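Local coordinates for proximal thread matrix protein 1 (Mytilus galloprovincialis, PDB 4CN9) that is a mussel byssus matrix protein that binds collagen, probably through its two von Willebrand factor type A domains, one of which carries a zinc-occupied MIDAS, at residues Val103-Gln108 with Gln130-Arg135; Val300-Arg305 with Thr336-Gly341; Pro182-Ala187 with Leu211-Thr216; Asp248-Ala253 with Arg286-Gly291. All blocks are in the same frame, centred on the assembly; numbering follows the deposited sequence.

How the contacts relate
Two von Willebrand factor type A domains follow one another in the chain, and the contacts come in the order 1, 3, 4, 2. Contacts 1 and 3 belong to the first domain, with centres about 21 Å apart: contact 1 is at the end of strand 100-106, close to the MIDAS zinc, and contact 3 joins helices 183-192 and 208-214. Contacts 4 and 2 serve the second domain, contact 2 where strand 295-302 ends, about 27 Å from contact 4 between centres. Contacts 1 and 2 take corresponding strands and are about 49 Å apart between centres, on opposite sides of the chain's centre, so the four contacts sample two similar domains built side by side.

Contact 1 (Val103-Gln108 with Gln130-Arg135); sequences VVQFSQ and QDMVPR
Beside the metal ion-dependent adhesion site (MIDAS) of the first domain, the end of strand 100-106 meets the loop after helix 122-130, Gln105 and Arg135 carrying most of the contact. NE2 of Gln105 donates to the carbonyl O of Val133 at 3.0 Å, approaching from above the carbonyl plane, about 50° out of it. The other end of the amide is used as well: OE1 accepts from a water, 2.6 Å away, that in turn accepts from Val133 N. A glutamine suits this place because its NH2 can bond directly to Val133 O while its oxygen reaches Val133 N through the water.

Met132 covers the aliphatic part of Gln105, its CE 3.4 Å from Gln105 CG, the two side chains running alongside in opposite senses. The same methyl reaches Val103 CG1 at 3.7 Å. A bend at chi3 (64°) turns this CE toward the strand.

Asp62, inside the DxSxS motif of the MIDAS, has three partners here: it accepts from Gln105 NE2 and Ser107 OG and forms a salt bridge with Arg135 NE. The Ser107 side chain lies about 7 Å from the MIDAS zinc. Arg135 NH1 gives a weak hydrogen bond (2.9 Å) to Gln108 O, and NH2 donates to Gly109 O.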
loop_
_atom_site.group_PDB
_atom_site.type_symbol
_atom_site.label_atom_id
_atom_site.label_comp_id
_atom_site.label_asym_id
_atom_site.label_seq_id
_atom_site.Cartn_x
_atom_site.Cartn_y
_atom_site.Cartn_z
ATOM N N VAL A 103 9.868 -4.772 20.187
ATOM C CA VAL A 103 9.074 -3.588 20.453
ATOM C C VAL A 103 9.973 -2.397 20.671
ATOM O O VAL A 103 10.947 -2.457 21.436
ATOM C CB VAL A 103 8.189 -3.761 21.680
ATOM C CG1 VAL A 103 7.452 -2.462 21.980
ATOM C CG2 VAL A 103 7.208 -4.898 21.468
ATOM N N VAL A 104 9.618 -1.313 19.995
ATOM C CA VAL A 104 10.344 -0.061 20.052
ATOM C C VAL A 104 9.390 1.046 20.469
ATOM O O VAL A 104 8.336 1.236 19.841
ATOM C CB VAL A 104 10.914 0.251 18.660
ATOM C CG1 VAL A 104 11.473 1.664 18.598
ATOM C CG2 VAL A 104 11.958 -0.797 18.290
ATOM N N GLN A 105 9.730 1.744 21.551
ATOM C CA GLN A 105 8.916 2.863 22.039
ATOM C C GLN A 105 9.390 4.157 21.393
ATOM O O GLN A 105 10.583 4.346 21.165
ATOM C CB GLN A 105 9.008 2.998 23.569
ATOM C CG GLN A 105 8.610 1.764 24.345
ATOM C CD GLN A 105 9.142 1.749 25.799
ATOM O OE1 GLN A 105 9.683 0.746 26.261
ATOM N NE2 GLN A 105 8.971 2.850 26.509
ATOM N N PHE A 106 8.461 5.052 21.098
ATOM C CA PHE A 106 8.823 6.327 20.490
ATOM C C PHE A 106 7.887 7.440 20.948
ATOM O O PHE A 106 6.670 7.234 21.097
ATOM C CB PHE A 106 8.806 6.225 18.953
ATOM C CG PHE A 106 7.426 6.371 18.352
ATOM C CD1 PHE A 106 6.583 5.271 18.232
ATOM C CD2 PHE A 106 6.968 7.612 17.940
ATOM C CE1 PHE A 106 5.298 5.411 17.707
ATOM C CE2 PHE A 106 5.685 7.767 17.418
ATOM C CZ PHE A 106 4.853 6.668 17.298
ATOM N N SER A 107 8.477 8.611 21.200
ATOM C CA SER A 107 7.743 9.859 21.380
ATOM C C SER A 107 8.774 10.982 21.291
ATOM O O SER A 107 9.036 11.521 20.203
ATOM C CB SER A 107 6.929 9.917 22.697
ATOM O OG SER A 107 7.658 9.528 23.850
ATOM N N GLN A 108 9.372 11.316 22.425
ATOM C CA GLN A 108 10.589 12.101 22.425
ATOM C C GLN A 108 11.751 11.093 22.383
ATOM O O GLN A 108 12.022 10.350 23.342
ATOM C CB GLN A 108 10.642 13.029 23.648
ATOM C CG GLN A 108 11.829 13.987 23.645
ATOM C CD GLN A 108 13.094 13.324 24.146
ATOM O OE1 GLN A 108 13.161 12.883 25.296
ATOM N NE2 GLN A 108 14.097 13.224 23.276
ATOM N N GLN A 130 4.668 -6.583 29.020
ATOM C CA GLN A 130 4.100 -6.150 30.292
ATOM C C GLN A 130 5.085 -5.283 31.094
ATOM O O GLN A 130 4.694 -4.315 31.757
ATOM C CB GLN A 130 3.666 -7.365 31.127
ATOM C CG GLN A 130 2.928 -6.979 32.397
ATOM C CD GLN A 130 1.756 -6.053 32.117
ATOM O OE1 GLN A 130 1.004 -6.258 31.168
ATOM N NE2 GLN A 130 1.605 -5.018 32.934
ATOM N N ASP A 131 6.363 -5.625 31.013
ATOM C CA ASP A 131 7.394 -4.960 31.795
ATOM C C ASP A 131 7.861 -3.640 31.197
ATOM O O ASP A 131 8.673 -2.950 31.801
ATOM C CB ASP A 131 8.614 -5.867 31.949
ATOM C CG ASP A 131 8.382 -6.996 32.930
ATOM O OD1 ASP A 131 7.414 -6.921 33.719
ATOM O OD2 ASP A 131 9.170 -7.959 32.902
ATOM N N MET A 132 7.365 -3.286 30.018
ATOM C CA MET A 132 7.752 -2.021 29.396
ATOM C C MET A 132 7.343 -0.853 30.255
ATOM O O MET A 132 6.232 -0.823 30.784
ATOM C CB MET A 132 7.072 -1.829 28.045
ATOM C CG MET A 132 7.519 -2.730 26.938
ATOM S SD MET A 132 6.340 -2.550 25.566
ATOM C CE MET A 132 6.630 -0.837 25.146
ATOM N N VAL A 133 8.226 0.136 30.332
ATOM C CA VAL A 133 7.960 1.376 31.031
ATOM C C VAL A 133 7.817 2.534 30.039
ATOM O O VAL A 133 8.814 2.986 29.474
ATOM C CB VAL A 133 9.121 1.710 31.997
ATOM C CG1 VAL A 133 8.796 2.969 32.802
ATOM C CG2 VAL A 133 9.404 0.531 32.908
ATOM N N PRO A 134 6.579 3.018 29.819
ATOM C CA PRO A 134 6.389 4.169 28.935
ATOM C C PRO A 134 7.080 5.395 29.482
ATOM O O PRO A 134 7.083 5.608 30.698
ATOM C CB PRO A 134 4.871 4.381 28.951
ATOM C CG PRO A 134 4.316 3.058 29.320
ATOM C CD PRO A 134 5.290 2.524 30.326
ATOM N N ARG A 135 7.652 6.200 28.597
ATOM C CA ARG A 135 8.463 7.334 29.016
ATOM C C ARG A 135 7.662 8.634 29.101
ATOM O O ARG A 135 8.110 9.603 29.711
ATOM C CB ARG A 135 9.655 7.499 28.061
ATOM C CG ARG A 135 10.619 6.320 28.061
ATOM C CD ARG A 135 11.579 6.390 26.875
ATOM N NE ARG A 135 10.825 6.520 25.633
ATOM C CZ ARG A 135 11.239 7.187 24.560
ATOM N NH1 ARG A 135 12.436 7.751 24.530
ATOM N NH2 ARG A 135 10.455 7.269 23.503
HETATM O O HOH W 1 10.575 -0.053 28.516
#

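Contact 2 (Val300-Arg305 with Thr336-Gly341); sequences VTFADR and TAIGDG
Phe302, the last residue of strand 295-302, lies under the start of helix 338-349 in the second von Willebrand factor type A domain, an alpha/beta fold with helices packed on a central mixed sheet. Its CB comes 3.3 Å from Ala337 O. CG stays near that same oxygen, and CD1 lies 3.6 Å from Ala337 N, so the inner half of the side chain runs along the Ala337 backbone. Farther out, CE1 touches Ile338 CG1 at 3.8 Å and Thr336 CB at 4.1 Å, and CZ also faces Ile338 CG1. Ile338 CA sits over one face in a CH-pi contact, 4.1 Å from the ring centroid and 12° off its normal. With chi1 at 56°, CG stands between the backbone N and the carbonyl carbon, which carries the ring beneath the helix start.

On the other flank, Phe302 CD2 lies 4.2 Å from Gly341 CA; the absence of a side chain on Gly341 lets the first helical turn come this close. A flat aromatic suits a site where backbone atoms of the helix start come close to the ring. Ala337 is the helix N-cap and the centre of an inverse gamma turn, while Thr336 OG1 is engaged by Gln372 O.

Past the strand, Ala303 O accepts from Ala337 N at 2.7 Å. The small Ala337 side chain fits the bend beside it, its CB 3.4 Å from Asp304 O.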
loop_
_atom_site.group_PDB
_atom_site.type_symbol
_atom_site.label_atom_id
_atom_site.label_comp_id
_atom_site.label_asym_id
_atom_site.label_seq_id
_atom_site.Cartn_x
_atom_site.Cartn_y
_atom_site.Cartn_z
ATOM N N VAL A 300 -10.111 1.203 -20.718
ATOM C CA VAL A 300 -11.138 2.235 -20.590
ATOM C C VAL A 300 -10.462 3.550 -20.933
ATOM O O VAL A 300 -9.355 3.802 -20.490
ATOM C CB VAL A 300 -11.673 2.318 -19.149
ATOM C CG1 VAL A 300 -12.646 3.483 -18.972
ATOM C CG2 VAL A 300 -12.356 1.017 -18.760
ATOM N N THR A 301 -11.105 4.374 -21.745
ATOM C CA THR A 301 -10.596 5.703 -22.001
ATOM C C THR A 301 -11.569 6.757 -21.483
ATOM O O THR A 301 -12.772 6.483 -21.310
ATOM C CB THR A 301 -10.328 5.936 -23.497
ATOM O OG1 THR A 301 -11.523 5.719 -24.239
ATOM C CG2 THR A 301 -9.260 4.994 -23.999
ATOM N N PHE A 302 -11.046 7.954 -21.235
ATOM C CA PHE A 302 -11.874 9.064 -20.774
ATOM C C PHE A 302 -11.520 10.376 -21.461
ATOM O O PHE A 302 -10.369 10.633 -21.781
ATOM C CB PHE A 302 -11.845 9.205 -19.250
ATOM C CG PHE A 302 -10.468 9.351 -18.663
ATOM C CD1 PHE A 302 -9.891 10.606 -18.524
ATOM C CD2 PHE A 302 -9.763 8.240 -18.224
ATOM C CE1 PHE A 302 -8.628 10.750 -17.980
ATOM C CE2 PHE A 302 -8.498 8.369 -17.674
ATOM C CZ PHE A 302 -7.924 9.620 -17.559
ATOM N N ALA A 303 -12.555 11.158 -21.745
ATOM C CA ALA A 303 -12.399 12.520 -22.233
ATOM C C ALA A 303 -13.467 13.298 -21.485
ATOM O O ALA A 303 -13.359 13.443 -20.280
ATOM C CB ALA A 303 -12.568 12.591 -23.732
ATOM N N ASP A 304 -14.516 13.769 -22.143
ATOM C CA ASP A 304 -15.613 14.361 -21.362
ATOM C C ASP A 304 -16.340 13.299 -20.541
ATOM O O ASP A 304 -16.841 13.583 -19.458
ATOM C CB ASP A 304 -16.609 15.106 -22.248
ATOM C CG ASP A 304 -17.086 14.282 -23.397
ATOM O OD1 ASP A 304 -16.268 13.521 -23.982
ATOM O OD2 ASP A 304 -18.295 14.376 -23.699
ATOM N N ARG A 305 -16.404 12.075 -21.067
ATOM C CA ARG A 305 -17.037 10.960 -20.356
ATOM C C ARG A 305 -16.129 9.754 -20.512
ATOM O O ARG A 305 -14.988 9.922 -20.932
ATOM C CB ARG A 305 -18.437 10.682 -20.924
ATOM C CG ARG A 305 -19.450 11.820 -20.691
ATOM C CD ARG A 305 -19.800 11.982 -19.221
ATOM N NE ARG A 305 -20.817 13.028 -18.980
ATOM C CZ ARG A 305 -20.560 14.302 -18.667
ATOM N NH1 ARG A 305 -19.314 14.745 -18.570
ATOM N NH2 ARG A 305 -21.564 15.148 -18.453
ATOM N N THR A 336 -11.078 15.848 -19.318
ATOM C CA THR A 336 -10.524 14.611 -18.777
ATOM C C THR A 336 -11.369 14.130 -17.582
ATOM O O THR A 336 -11.188 14.571 -16.452
ATOM C CB THR A 336 -9.037 14.775 -18.335
ATOM O OG1 THR A 336 -8.834 16.070 -17.762
ATOM C CG2 THR A 336 -8.094 14.627 -19.520
ATOM N N ALA A 337 -12.274 13.204 -17.842
ATOM C CA ALA A 337 -13.155 12.676 -16.812
ATOM C C ALA A 337 -12.515 11.472 -16.120
ATOM O O ALA A 337 -12.906 10.325 -16.358
ATOM C CB ALA A 337 -14.484 12.287 -17.425
ATOM N N ILE A 338 -11.534 11.751 -15.270
ATOM C CA ILE A 338 -10.813 10.716 -14.516
ATOM C C ILE A 338 -11.803 9.926 -13.680
ATOM O O ILE A 338 -11.735 8.696 -13.624
ATOM C CB ILE A 338 -9.749 11.352 -13.598
ATOM C CG1 ILE A 338 -8.709 12.113 -14.420
ATOM C CG2 ILE A 338 -9.037 10.317 -12.760
ATOM C CD1 ILE A 338 -7.849 13.034 -13.586
ATOM N N GLY A 339 -12.739 10.631 -13.041
ATOM C CA GLY A 339 -13.761 9.973 -12.245
ATOM C C GLY A 339 -14.610 8.977 -13.012
ATOM O O GLY A 339 -14.890 7.864 -12.539
ATOM N N ASP A 340 -15.041 9.372 -14.199
ATOM C CA ASP A 340 -15.860 8.496 -15.046
ATOM C C ASP A 340 -15.074 7.255 -15.484
ATOM O O ASP A 340 -15.617 6.144 -15.519
ATOM C CB ASP A 340 -16.335 9.259 -16.277
ATOM C CG ASP A 340 -17.430 10.255 -15.964
ATOM O OD1 ASP A 340 -17.191 11.194 -15.167
ATOM O OD2 ASP A 340 -18.537 10.089 -16.528
ATOM N N GLY A 341 -13.801 7.452 -15.824
ATOM C CA GLY A 341 -12.916 6.346 -16.178
ATOM C C GLY A 341 -12.848 5.282 -15.094
ATOM O O GLY A 341 -12.958 4.088 -15.359
#

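Contact 3 (Pro182-Ala187 with Leu211-Thr216); sequences PPQHEA and LEQIAT
The carbonyl oxygens of Gln213 and Ala215, and more weakly that of Ile214, accept hydrogen bonds from NZ of Lys191, next to the place where Ile214 packs on Ala187. Lys191 is part of helix 183-192, so its long side chain ties this helix to the end of helix 208-214 in the first von Willebrand factor type A domain. Carbonyls at and just past a helix end lack i+4 N-H partners, which a lysine can replace.

Ala187 is small enough to let the helices come close: its CA is 5.3 Å from Ile214 CA. The Ala187 methyl meets the Ile214 backbone as well as its side chain, with CB 3.8 Å from Ile214 CA and 4.1 Å from Ile214 CG2. The two branches of Ile214 divide the work. CG2, anti to the backbone N, goes to Ala187, while the longer branch carries CD1 to 4.3 Å from Pro183 CB. Ile214 also touches Val197 of strand 195-202 and Ile142 of helix 142-153, which makes it a branched filler between helices and sheet.

Pro183 suits the first turn of its helix, where a backbone N-H is not needed for helical bonding. Nearer the surface the side chains of Gln184 and Gln213 cross at about a right angle, although the exact placing of the Gln184 amide is doubtful. Gln213 NE2 makes a hydrogen bond to Glu414 OE1 of the second domain.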
loop_
_atom_site.group_PDB
_atom_site.type_symbol
_atom_site.label_atom_id
_atom_site.label_comp_id
_atom_site.label_asym_id
_atom_site.label_seq_id
_atom_site.Cartn_x
_atom_site.Cartn_y
_atom_site.Cartn_z
ATOM N N PRO A 182 11.927 13.576 9.260
ATOM C CA PRO A 182 10.704 13.673 8.446
ATOM C C PRO A 182 10.183 12.280 8.100
ATOM O O PRO A 182 10.936 11.486 7.549
ATOM C CB PRO A 182 11.166 14.426 7.191
ATOM C CG PRO A 182 12.652 14.303 7.174
ATOM C CD PRO A 182 13.087 14.199 8.598
ATOM N N PRO A 183 8.920 11.981 8.453
ATOM C CA PRO A 183 8.393 10.609 8.437
ATOM C C PRO A 183 8.157 9.999 7.055
ATOM O O PRO A 183 8.362 8.802 6.887
ATOM C CB PRO A 183 7.062 10.735 9.202
ATOM C CG PRO A 183 6.676 12.154 9.061
ATOM C CD PRO A 183 7.960 12.924 9.054
ATOM N N GLN A 184 7.738 10.792 6.077
ATOM C CA GLN A 184 7.417 10.221 4.775
ATOM C C GLN A 184 8.675 9.650 4.150
ATOM O O GLN A 184 8.669 8.548 3.598
ATOM C CB GLN A 184 6.770 11.263 3.870
ATOM C CG GLN A 184 5.572 11.894 4.509
ATOM C CD GLN A 184 4.595 10.844 4.972
ATOM O OE1 GLN A 184 4.614 9.719 4.469
ATOM N NE2 GLN A 184 3.748 11.191 5.952
ATOM N N HIS A 185 9.770 10.384 4.289
ATOM C CA HIS A 185 11.044 9.951 3.742
ATOM C C HIS A 185 11.588 8.703 4.445
ATOM O O HIS A 185 12.098 7.783 3.796
ATOM C CB HIS A 185 12.054 11.087 3.848
ATOM C CG HIS A 185 13.369 10.785 3.207
ATOM N ND1 HIS A 185 13.491 10.499 1.863
ATOM C CD2 HIS A 185 14.619 10.722 3.722
ATOM C CE1 HIS A 185 14.762 10.278 1.577
ATOM N NE2 HIS A 185 15.467 10.409 2.687
ATOM N N GLU A 186 11.511 8.670 5.774
ATOM C CA GLU A 186 11.926 7.471 6.504
ATOM C C GLU A 186 11.058 6.246 6.172
ATOM O O GLU A 186 11.551 5.112 6.108
ATOM C CB GLU A 186 11.931 7.732 8.011
ATOM C CG GLU A 186 12.910 8.812 8.449
ATOM C CD GLU A 186 14.351 8.535 7.992
ATOM O OE1 GLU A 186 14.727 7.355 7.867
ATOM O OE2 GLU A 186 15.094 9.510 7.759
ATOM N N ALA A 187 9.764 6.466 5.976
ATOM C CA ALA A 187 8.858 5.370 5.633
ATOM C C ALA A 187 9.189 4.810 4.244
ATOM O O ALA A 187 9.131 3.602 4.012
ATOM C CB ALA A 187 7.407 5.856 5.686
ATOM N N LEU A 211 -0.590 8.949 8.105
ATOM C CA LEU A 211 -0.496 7.505 8.280
ATOM C C LEU A 211 -0.608 6.789 6.931
ATOM O O LEU A 211 0.084 5.799 6.672
ATOM C CB LEU A 211 -1.560 7.012 9.256
ATOM C CG LEU A 211 -1.431 7.539 10.694
ATOM C CD1 LEU A 211 -2.387 6.780 11.626
ATOM C CD2 LEU A 211 0.013 7.480 11.215
ATOM N N GLU A 212 -1.475 7.303 6.063
ATOM C CA GLU A 212 -1.643 6.730 4.729
ATOM C C GLU A 212 -0.370 6.805 3.876
ATOM O O GLU A 212 -0.137 5.940 3.028
ATOM C CB GLU A 212 -2.802 7.408 3.988
ATOM C CG GLU A 212 -4.153 6.881 4.396
ATOM C CD GLU A 212 -5.303 7.678 3.802
ATOM O OE1 GLU A 212 -5.067 8.804 3.303
ATOM O OE2 GLU A 212 -6.441 7.161 3.839
ATOM N N GLN A 213 0.436 7.833 4.088
ATOM C CA GLN A 213 1.697 7.971 3.372
ATOM C C GLN A 213 2.737 6.984 3.917
ATOM O O GLN A 213 3.562 6.475 3.163
ATOM C CB GLN A 213 2.260 9.383 3.521
ATOM C CG GLN A 213 1.414 10.512 2.967
ATOM C CD GLN A 213 2.134 11.860 3.040
ATOM O OE1 GLN A 213 2.311 12.433 4.124
ATOM N NE2 GLN A 213 2.575 12.357 1.887
ATOM N N ILE A 214 2.685 6.732 5.224
ATOM C CA ILE A 214 3.633 5.847 5.920
ATOM C C ILE A 214 3.400 4.370 5.638
ATOM O O ILE A 214 4.342 3.626 5.368
ATOM C CB ILE A 214 3.564 6.091 7.451
ATOM C CG1 ILE A 214 4.153 7.462 7.781
ATOM C CG2 ILE A 214 4.313 5.024 8.213
ATOM C CD1 ILE A 214 3.803 7.978 9.160
ATOM N N ALA A 215 2.139 3.952 5.698
ATOM C CA ALA A 215 1.767 2.559 5.518
ATOM C C ALA A 215 2.056 2.052 4.092
ATOM O O ALA A 215 2.274 2.834 3.158
ATOM C CB ALA A 215 0.290 2.369 5.871
ATOM N N THR A 216 2.071 0.736 3.942
ATOM C CA THR A 216 2.337 0.095 2.648
ATOM C C THR A 216 1.330 0.552 1.578
ATOM O O THR A 216 1.717 0.835 0.441
ATOM C CB THR A 216 2.334 -1.427 2.803
ATOM O OG1 THR A 216 3.475 -1.816 3.586
ATOM C CG2 THR A 216 2.384 -2.137 1.435
#

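Contact 4 (Asp248-Ala253 with Arg286-Gly291); sequences DCAGHA and RFNKTG
Two loops meet through their backbones: Asn288 N donates an almost straight hydrogen bond, 3.0 Å and 169°, to the carbonyl O of Cys249, which sits in a type I beta turn running from Asp248 to Gly251. The same oxygen accepts a second bond, from a water at 2.9 Å that in turn accepts from Lys289 N, and Phe287 CA approaches it in a weaker CA-H...O contact. Asp248 suits the start of the turn, since its OD1 accepts from Ala250 N at 2.9 Å and forms an Asx turn.

Among the side chains, Cys249 SG lies over the Phe287 ring, 5.3 Å from its centroid, a long sulfur-aromatic contact. Cys249 CB lies 3.5 Å from Arg286 O. Ala250 CB rests on Asn288 CB at 3.8 Å, the small methyl letting the two loops lie close together. The Phe287 ring also meets Phe297 edge-to-face, which carries the contact into strand 295-302 of the second von Willebrand factor type A domain.

Cys249 is covalently joined to Cys438 in a disulfide. One residue therefore combines a covalent link to the C-terminal part of the chain with a doubly engaged carbonyl, holding the approach to strand 253-260 against the loop after helix 272-285.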
loop_
_atom_site.group_PDB
_atom_site.type_symbol
_atom_site.label_atom_id
_atom_site.label_comp_id
_atom_site.label_asym_id
_atom_site.label_seq_id
_atom_site.Cartn_x
_atom_site.Cartn_y
_atom_site.Cartn_z
ATOM N N ASP A 248 5.394 -10.699 -9.355
ATOM C CA ASP A 248 5.251 -11.911 -10.176
ATOM C C ASP A 248 4.527 -11.644 -11.495
ATOM O O ASP A 248 3.291 -11.655 -11.554
ATOM C CB ASP A 248 4.509 -12.993 -9.392
ATOM C CG ASP A 248 4.437 -14.330 -10.147
ATOM O OD1 ASP A 248 5.093 -14.473 -11.199
ATOM O OD2 ASP A 248 3.726 -15.243 -9.678
ATOM N N CYS A 249 5.308 -11.416 -12.550
ATOM C CA CYS A 249 4.773 -11.165 -13.884
ATOM C C CYS A 249 4.230 -12.413 -14.570
ATOM O O CYS A 249 3.817 -12.361 -15.740
ATOM C CB CYS A 249 5.846 -10.534 -14.772
ATOM S SG CYS A 249 6.408 -8.909 -14.226
ATOM N N ALA A 250 4.240 -13.539 -13.863
ATOM C CA ALA A 250 3.687 -14.770 -14.406
ATOM C C ALA A 250 2.467 -15.221 -13.610
ATOM O O ALA A 250 2.026 -16.359 -13.728
ATOM C CB ALA A 250 4.736 -15.863 -14.420
ATOM N N GLY A 251 1.911 -14.329 -12.805
ATOM C CA GLY A 251 0.800 -14.711 -11.958
ATOM C C GLY A 251 -0.517 -14.576 -12.692
ATOM O O GLY A 251 -0.557 -14.248 -13.877
ATOM N N HIS A 252 -1.606 -14.838 -11.990
ATOM C CA HIS A 252 -2.916 -14.524 -12.523
ATOM C C HIS A 252 -3.260 -13.100 -12.078
ATOM O O HIS A 252 -3.249 -12.782 -10.880
ATOM C CB HIS A 252 -3.962 -15.531 -12.035
ATOM C CG HIS A 252 -3.762 -16.915 -12.569
ATOM N ND1 HIS A 252 -4.588 -17.472 -13.520
ATOM C CD2 HIS A 252 -2.827 -17.854 -12.287
ATOM C CE1 HIS A 252 -4.174 -18.694 -13.802
ATOM N NE2 HIS A 252 -3.106 -18.950 -13.068
ATOM N N ALA A 253 -3.525 -12.234 -13.049
ATOM C CA ALA A 253 -3.931 -10.863 -12.756
ATOM C C ALA A 253 -4.899 -10.320 -13.812
ATOM O O ALA A 253 -4.882 -10.751 -14.973
ATOM C CB ALA A 253 -2.722 -9.968 -12.639
ATOM N N ARG A 286 5.624 -7.348 -20.923
ATOM C CA ARG A 286 6.385 -7.787 -19.765
ATOM C C ARG A 286 5.702 -8.905 -18.996
ATOM O O ARG A 286 6.306 -9.502 -18.104
ATOM C CB ARG A 286 6.687 -6.604 -18.840
ATOM C CG ARG A 286 7.498 -5.523 -19.523
ATOM C CD ARG A 286 8.947 -5.937 -19.665
ATOM N NE ARG A 286 9.583 -6.008 -18.359
ATOM C CZ ARG A 286 10.291 -5.028 -17.813
ATOM N NH1 ARG A 286 10.485 -3.889 -18.466
ATOM N NH2 ARG A 286 10.816 -5.194 -16.612
ATOM N N PHE A 287 4.454 -9.216 -19.335
ATOM C CA PHE A 287 3.786 -10.350 -18.690
ATOM C C PHE A 287 4.072 -11.658 -19.434
ATOM O O PHE A 287 4.197 -11.683 -20.659
ATOM C CB PHE A 287 2.286 -10.090 -18.526
ATOM C CG PHE A 287 1.978 -9.041 -17.488
ATOM C CD1 PHE A 287 2.058 -7.704 -17.803
ATOM C CD2 PHE A 287 1.671 -9.400 -16.186
ATOM C CE1 PHE A 287 1.817 -6.736 -16.849
ATOM C CE2 PHE A 287 1.406 -8.431 -15.229
ATOM C CZ PHE A 287 1.485 -7.107 -15.553
ATOM N N ASN A 288 4.182 -12.738 -18.673
ATOM C CA ASN A 288 4.635 -14.014 -19.206
ATOM C C ASN A 288 3.613 -14.625 -20.151
ATOM O O ASN A 288 3.974 -15.186 -21.182
ATOM C CB ASN A 288 4.923 -14.990 -18.065
ATOM C CG ASN A 288 5.405 -16.338 -18.567
ATOM O OD1 ASN A 288 6.446 -16.425 -19.210
ATOM N ND2 ASN A 288 4.635 -17.392 -18.294
ATOM N N LYS A 289 2.337 -14.498 -19.802
ATOM C CA LYS A 289 1.280 -15.135 -20.564
ATOM C C LYS A 289 -0.028 -14.394 -20.381
ATOM O O LYS A 289 -0.441 -14.130 -19.254
ATOM C CB LYS A 289 1.078 -16.587 -20.119
ATOM C CG LYS A 289 0.071 -17.324 -21.007
ATOM C CD LYS A 289 0.107 -18.838 -20.836
ATOM C CE LYS A 289 -0.469 -19.277 -19.500
ATOM N NZ LYS A 289 -0.165 -20.712 -19.206
ATOM N N THR A 290 -0.688 -14.084 -21.486
ATOM C CA THR A 290 -1.956 -13.371 -21.422
ATOM C C THR A 290 -3.121 -14.312 -21.650
ATOM O O THR A 290 -2.960 -15.405 -22.221
ATOM C CB THR A 290 -2.002 -12.233 -22.455
ATOM O OG1 THR A 290 -1.706 -12.749 -23.758
ATOM C CG2 THR A 290 -0.981 -11.159 -22.097
ATOM N N GLY A 291 -4.298 -13.888 -21.203
ATOM C CA GLY A 291 -5.508 -14.672 -21.350
ATOM C C GLY A 291 -5.972 -15.285 -20.045
ATOM O O GLY A 291 -5.451 -14.964 -18.977
HETATM O O HOH W 2 1.461 -13.550 -16.968
#